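Local coordinates for putative mRNA export protein (Chaetomium thermophilum, PDB 4WP2) that is probably involved in exporting mRNA from the nucleus to the cytoplasm, this chain being the C-terminal UBA domain of the export factor Mex67, at residues A[10-13]-A[14-17]; A[33-36]-A[37-40]. All coordinates share one frame; numbering follows the deposited sequence.

Contact 1: residues A[10-13]-A[14-17]; sequences IAEV and SRRT
Val-13 and Thr-17 meet on the buried side of the helix, one turn apart. Thr-17 OG1 sits between its own backbone N and carbonyl carbon (chi1 67°), which turns the hydroxyl back to donate to Val-13 O at 2.8 Å. It reaches that oxygen from above the carbonyl plane, while Thr-17 N comes to the same atom at 2.9 Å, nearly along the C=O axis, so two donors grip one acceptor. Next to it, Thr-17 CG2 crosses at a slant to Val-13 CG1, 4.0 Å away. Both residues also press on helix 36-46, and Ser-14, whose CB rests against Ile-10 O, sends OG to Met-19 O just beyond the helix end. Residues 10-17 are the last two turns of helix 2-17, the first helix of the three-helix UBA fold, and Thr-17 OG1 is also hydrogen-bonded with Met-19 N. The outer side is polar and more open to solvent, Arg-15 being exposed. Here Glu-12 and Arg-15 lie side by side in an i to i+3 salt bridge: Arg-15 NH2 reaches Glu-12 OE2 at 2.6 Å on the syn side, somewhat out of the carboxylate plane, and NE reaches OE1 at 3.2 Å, straight (169°) but from above that plane. The carboxylate and guanidinium planes stand 51° apart. Arg-16 NH1 stays 4.4 Å from Glu-12 OE2, too far for a salt bridge, and its NE pairs instead with the terminal carboxylate of Val-61.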
loop_
_atom_site.group_PDB
_atom_site.type_symbol
_atom_site.label_atom_id
_atom_site.label_comp_id
_atom_site.label_asym_id
_atom_site.label_seq_id
_atom_site.Cartn_x
_atom_site.Cartn_y
_atom_site.Cartn_z
ATOM N N ILE A 10 -21.351 4.754 31.145
ATOM C CA ILE A 10 -22.402 3.821 31.549
ATOM C C ILE A 10 -21.802 2.451 31.869
ATOM O O ILE A 10 -22.140 1.825 32.883
ATOM C CB ILE A 10 -23.489 3.650 30.446
ATOM C CG1 ILE A 10 -24.281 4.949 30.245
ATOM C CG2 ILE A 10 -24.455 2.511 30.796
ATOM C CD1 ILE A 10 -25.194 4.930 29.014
ATOM N N ALA A 11 -20.914 1.986 30.992
ATOM C CA ALA A 11 -20.296 0.680 31.156
ATOM C C ALA A 11 -19.516 0.616 32.461
ATOM O O ALA A 11 -19.543 -0.406 33.151
ATOM C CB ALA A 11 -19.372 0.367 29.973
ATOM N N GLU A 12 -18.847 1.711 32.815
ATOM C CA GLU A 12 -18.054 1.730 34.036
ATOM C C GLU A 12 -18.935 1.707 35.280
ATOM O O GLU A 12 -18.622 1.013 36.251
ATOM C CB GLU A 12 -17.136 2.951 34.077
ATOM C CG GLU A 12 -16.240 2.974 35.300
ATOM C CD GLU A 12 -15.240 1.828 35.334
ATOM O OE1 GLU A 12 -15.123 1.076 34.342
ATOM O OE2 GLU A 12 -14.596 1.652 36.386
ATOM N N VAL A 13 -20.022 2.471 35.261
ATOM C CA VAL A 13 -20.956 2.472 36.383
ATOM C C VAL A 13 -21.553 1.074 36.557
ATOM O O VAL A 13 -21.685 0.593 37.674
ATOM C CB VAL A 13 -22.076 3.517 36.194
ATOM C CG1 VAL A 13 -23.200 3.322 37.202
ATOM C CG2 VAL A 13 -21.509 4.930 36.314
ATOM N N SER A 14 -21.895 0.431 35.445
ATOM C CA SER A 14 -22.455 -0.917 35.471
ATOM C C SER A 14 -21.461 -1.901 36.081
ATOM O O SER A 14 -21.829 -2.740 36.899
ATOM C CB SER A 14 -22.849 -1.357 34.060
ATOM O OG SER A 14 -23.340 -2.688 34.048
ATOM N N ARG A 15 -20.199 -1.792 35.670
ATOM C CA ARG A 15 -19.148 -2.665 36.170
ATOM C C ARG A 15 -18.979 -2.513 37.679
ATOM O O ARG A 15 -18.804 -3.501 38.397
ATOM C CB ARG A 15 -17.820 -2.370 35.457
ATOM C CG ARG A 15 -16.706 -3.329 35.819
ATOM C CD ARG A 15 -15.398 -2.966 35.137
ATOM N NE ARG A 15 -14.798 -1.755 35.695
ATOM C CZ ARG A 15 -14.175 -1.705 36.869
ATOM N NH1 ARG A 15 -14.087 -2.792 37.625
ATOM N NH2 ARG A 15 -13.649 -0.565 37.295
ATOM N N ARG A 16 -19.002 -1.269 38.149
ATOM C CA ARG A 16 -18.763 -0.981 39.557
ATOM C C ARG A 16 -19.968 -1.304 40.456
ATOM O O ARG A 16 -19.793 -1.826 41.562
ATOM C CB ARG A 16 -18.398 0.494 39.739
ATOM C CG ARG A 16 -17.009 0.866 39.237
ATOM C CD ARG A 16 -15.911 0.346 40.145
ATOM N NE ARG A 16 -15.875 1.070 41.412
ATOM C CZ ARG A 16 -15.364 2.286 41.572
ATOM N NH1 ARG A 16 -14.867 2.946 40.535
ATOM N NH2 ARG A 16 -15.379 2.850 42.771
ATOM N N THR A 17 -21.179 -1.006 39.984
ATOM C CA THR A 17 -22.380 -1.122 40.818
ATOM C C THR A 17 -23.123 -2.443 40.658
ATOM O O THR A 17 -23.880 -2.838 41.545
ATOM C CB THR A 17 -23.396 0.001 40.530
ATOM O OG1 THR A 17 -23.925 -0.151 39.208
ATOM C CG2 THR A 17 -22.753 1.371 40.683
#

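Contact 2: residues A[33-36]-A[37-40]; sequences NWNL and ELAL
With CG anti to the backbone N (chi1 -175°) and the amide turned by chi2 of -65°, Asn-35 swings its side chain forward over the first turn of helix 36-46. OD1 thereby takes up a fairly straight N-H...O bond from Leu-38 N, at 3.0 Å. The donor is tilted 33° from the plane of the amide carbonyl. This is an N-cap: the side-chain oxygen three residues back serves a first-turn N-H that has no preceding helical carbonyl. The oxygen also lies 3.5 Å from Glu-37 CB, close over the start of the turn. The amide has an apolar flank as well, since Leu-38 lays its branch against it, with Leu-38 CG 3.8 Å from Asn-35 CG and CD1 3.9 Å from Asn-35 CB. Regular helical bonding begins at once behind the cap, Ala-39 N donating to Asn-35 O at 3.0 Å and Leu-40 N to Leu-36 O at 3.1 Å. Asn-35 thus holds the helix start twice, through its side chain and through its main chain. One turn on, Leu-40 leans back along the helix, bringing CD1 to 4.2 Å from Leu-36 CG and CG against Leu-36 O. Leu-36 and Leu-40 face helix 2-17, while Ala-39 rests on Leu-28 in the loop that follows helix 21-25. Trp-34, just ahead of the cap, is joined to the same Leu-28 by backbone hydrogen bonding, which ties the start of helix 36-46 to that loop.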
loop_
_atom_site.group_PDB
_atom_site.type_symbol
_atom_site.label_atom_id
_atom_site.label_comp_id
_atom_site.label_asym_id
_atom_site.label_seq_id
_atom_site.Cartn_x
_atom_site.Cartn_y
_atom_site.Cartn_z
ATOM N N ASN A 33 -24.511 15.143 36.052
ATOM C CA ASN A 33 -24.072 15.604 34.736
ATOM C C ASN A 33 -22.893 14.785 34.210
ATOM O O ASN A 33 -21.913 15.335 33.719
ATOM C CB ASN A 33 -23.704 17.091 34.789
ATOM C CG ASN A 33 -23.701 17.750 33.409
ATOM O OD1 ASN A 33 -24.302 17.241 32.460
ATOM N ND2 ASN A 33 -23.024 18.885 33.298
ATOM N N TRP A 34 -23.027 13.463 34.318
ATOM C CA TRP A 34 -22.077 12.493 33.759
ATOM C C TRP A 34 -20.715 12.489 34.453
ATOM O O TRP A 34 -19.761 11.892 33.962
ATOM C CB TRP A 34 -21.912 12.736 32.258
ATOM C CG TRP A 34 -23.180 12.476 31.529
ATOM C CD1 TRP A 34 -24.168 13.370 31.261
ATOM C CD2 TRP A 34 -23.611 11.226 30.983
ATOM N NE1 TRP A 34 -25.186 12.760 30.576
ATOM C CE2 TRP A 34 -24.872 11.438 30.400
ATOM C CE3 TRP A 34 -23.053 9.945 30.937
ATOM C CZ2 TRP A 34 -25.586 10.419 29.770
ATOM C CZ3 TRP A 34 -23.762 8.934 30.312
ATOM C CH2 TRP A 34 -25.011 9.177 29.736
ATOM N N ASN A 35 -20.661 13.085 35.639
ATOM C CA ASN A 35 -19.491 12.987 36.499
ATOM C C ASN A 35 -19.491 11.596 37.128
ATOM O O ASN A 35 -20.408 11.258 37.884
ATOM C CB ASN A 35 -19.537 14.048 37.596
ATOM C CG ASN A 35 -18.284 14.067 38.455
ATOM O OD1 ASN A 35 -17.986 13.109 39.161
ATOM N ND2 ASN A 35 -17.625 15.218 38.501
ATOM N N LEU A 36 -18.472 10.792 36.842
ATOM C CA LEU A 36 -18.470 9.407 37.306
ATOM C C LEU A 36 -18.537 9.295 38.820
ATOM O O LEU A 36 -19.261 8.458 39.363
ATOM C CB LEU A 36 -17.224 8.662 36.822
ATOM C CG LEU A 36 -17.188 7.189 37.249
ATOM C CD1 LEU A 36 -18.317 6.397 36.591
ATOM C CD2 LEU A 36 -15.835 6.556 36.956
ATOM N N GLU A 37 -17.744 10.106 39.506
ATOM C CA GLU A 37 -17.688 10.028 40.956
ATOM C C GLU A 37 -19.028 10.409 41.588
ATOM O O GLU A 37 -19.476 9.765 42.527
ATOM C CB GLU A 37 -16.565 10.907 41.501
ATOM C CG GLU A 37 -15.175 10.342 41.230
ATOM C CD GLU A 37 -14.977 8.950 41.822
ATOM O OE1 GLU A 37 -15.301 8.747 43.012
ATOM O OE2 GLU A 37 -14.499 8.058 41.089
ATOM N N LEU A 38 -19.665 11.450 41.068
ATOM C CA LEU A 38 -20.942 11.898 41.617
ATOM C C LEU A 38 -22.040 10.861 41.352
ATOM O O LEU A 38 -22.943 10.680 42.166
ATOM C CB LEU A 38 -21.337 13.246 41.024
ATOM C CG LEU A 38 -20.528 14.462 41.479
ATOM C CD1 LEU A 38 -21.030 15.702 40.764
ATOM C CD2 LEU A 38 -20.546 14.652 42.982
ATOM N N ALA A 39 -21.957 10.185 40.209
ATOM C CA ALA A 39 -22.894 9.119 39.881
ATOM C C ALA A 39 -22.779 7.960 40.878
ATOM O O ALA A 39 -23.786 7.456 41.389
ATOM C CB ALA A 39 -22.654 8.625 38.444
ATOM N N LEU A 40 -21.550 7.539 41.168
ATOM C CA LEU A 40 -21.335 6.417 42.079
ATOM C C LEU A 40 -21.767 6.763 43.493
ATOM O O LEU A 40 -22.316 5.920 44.208
ATOM C CB LEU A 40 -19.863 5.994 42.071
ATOM C CG LEU A 40 -19.386 5.344 40.781
ATOM C CD1 LEU A 40 -17.881 5.099 40.822
ATOM C CD2 LEU A 40 -20.143 4.034 40.555
#

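In the fold
Contact 1 comes first along the chain, at the end of helix 2-17; helix 21-25 and a loop follow before contact 2 opens helix 36-46. Their centres lie about 11 Å apart, and both belong to the TAP C-terminal domain, a UBA-type fold. The two helices touch directly: Val-13 CG2 packs on Leu-36 CD1 at 3.5 Å, Thr-17 CG2 on Leu-40 CD2 at 3.7 Å, and Glu-12 CG reaches Leu-36 CD2 at 4.0 Å. The C-terminal half of helix 2-17 is thus packed against the N-terminal half of helix 36-46, joining the first and third helices of this small domain at the C-terminal end of the export factor.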